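Local coordinates for protein adenosine deaminase 1 (Arthrobacter aurescens, PDB 3RYS) that probably catalyses the zinc-dependent hydrolytic deamination of adenine to hypoxanthine, a step of purine salvage, at residues S318-S321 against D322-A326. Residues are numbered along the deposited sequence; the frame is centred on the assembly and turned at random.
Sequences SFAS and DARKA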
# COMPACT_ATOMS: atom_id res chain seq x y z
N SER A 318 2.71 9.59 7.80
CA SER A 318 3.77 8.58 7.79
C SER A 318 4.33 8.33 9.19
O SER A 318 4.10 9.12 10.12
CB SER A 318 4.89 8.98 6.82
OG SER A 318 5.59 10.12 7.29
N PHE A 319 5.05 7.23 9.34
CA PHE A 319 5.72 6.90 10.59
C PHE A 319 7.19 7.28 10.50
O PHE A 319 8.04 6.70 11.17
CB PHE A 319 5.58 5.41 10.91
CG PHE A 319 4.15 4.96 11.08
CD1 PHE A 319 3.23 5.76 11.72
CD2 PHE A 319 3.74 3.72 10.60
CE1 PHE A 319 1.91 5.34 11.88
CE2 PHE A 319 2.43 3.30 10.76
CZ PHE A 319 1.52 4.11 11.40
N ALA A 320 7.49 8.26 9.65
CA ALA A 320 8.84 8.77 9.52
C ALA A 320 9.15 9.72 10.68
O ALA A 320 8.25 10.15 11.41
CB ALA A 320 9.01 9.48 8.19
N SER A 321 10.43 10.03 10.86
CA SER A 321 10.86 10.94 11.91
C SER A 321 10.30 12.34 11.68
O SER A 321 10.10 12.76 10.54
CB SER A 321 12.39 11.01 11.95
OG SER A 321 12.89 11.71 10.83
N ASP A 322 10.06 13.07 12.76
CA ASP A 322 9.56 14.43 12.63
C ASP A 322 10.53 15.27 11.78
O ASP A 322 10.13 16.21 11.10
CB ASP A 322 9.34 15.06 14.00
CG ASP A 322 8.24 14.37 14.78
OD1 ASP A 322 7.21 14.01 14.17
OD2 ASP A 322 8.40 14.19 16.01
N ALA A 323 11.81 14.89 11.84
CA ALA A 323 12.85 15.55 11.05
C ALA A 323 12.67 15.27 9.57
O ALA A 323 12.73 16.18 8.73
CB ALA A 323 14.23 15.10 11.52
N ARG A 324 12.44 14.00 9.24
CA ARG A 324 12.20 13.60 7.86
C ARG A 324 10.92 14.22 7.32
O ARG A 324 10.84 14.56 6.15
CB ARG A 324 12.13 12.07 7.76
CG ARG A 324 11.95 11.55 6.35
CD ARG A 324 13.11 11.95 5.47
NE ARG A 324 12.98 11.39 4.12
CZ ARG A 324 13.92 11.50 3.18
NH1 ARG A 324 15.04 12.14 3.45
NH2 ARG A 324 13.73 10.96 1.98
N LYS A 325 9.92 14.36 8.19
CA LYS A 325 8.65 14.97 7.79
C LYS A 325 8.85 16.44 7.47
O LYS A 325 8.34 16.94 6.46
CB LYS A 325 7.61 14.82 8.90
CG LYS A 325 7.08 13.40 9.07
CD LYS A 325 6.22 13.27 10.32
CE LYS A 325 5.55 11.90 10.37
NZ LYS A 325 4.85 11.66 11.66
N ALA A 326 9.59 17.13 8.33
CA ALA A 326 9.80 18.57 8.19
C ALA A 326 10.40 18.93 6.83
O ALA A 326 9.87 19.80 6.13
CB ALA A 326 10.67 19.09 9.32
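The guanidinium plane of Arg324 stands clear of Ala320, which meets only the aliphatic base of that side chain: Ala320 CB lies 4.0 Å from Arg324 CG, a methyl small enough to let the stem pack against it. A bend at chi2 (61°) carries the flat group on to strand 95-102, where NH2 donates a hydrogen bond to Arg96 O. The aromatic ring of Phe319 takes no part in the contact with the helix and makes a cation-pi contact with Arg220. At the surface of this TIM-barrel deaminase, the chain enters its last helix, 322-339, through Ser321, the N-cap. With chi1 at 71°, Ser321 OG sits between its own backbone N and carbonyl carbon, and from there it accepts from Arg324 N at 2.8 Å, with an N-H...O angle of 157°. Serine suits this place because its short hydroxyl can reach a first-turn amide that has no earlier helical carbonyl to pair with. The next amide, Lys325 N, takes the regular helical bond to Ser321 O, also 2.8 Å long. Lysine suits its place because its long aliphatic chain, extended beyond CG, reaches back to the preceding turn. Its CE lies 3.6 Å from Ser318 OG, a hydroxyl hydrogen-bonded to Ile315 O, while NZ donates a weak hydrogen bond to Ser318 O at 3.1 Å. An alanine at Lys325 would probably leave the Ser318 carbonyl without its ammonium partner and the turn less firmly tied to the helix. The N-cap thus satisfies a first-turn amide, and Ser318 O probably favours the lysine's positive charge, though through a weak bond.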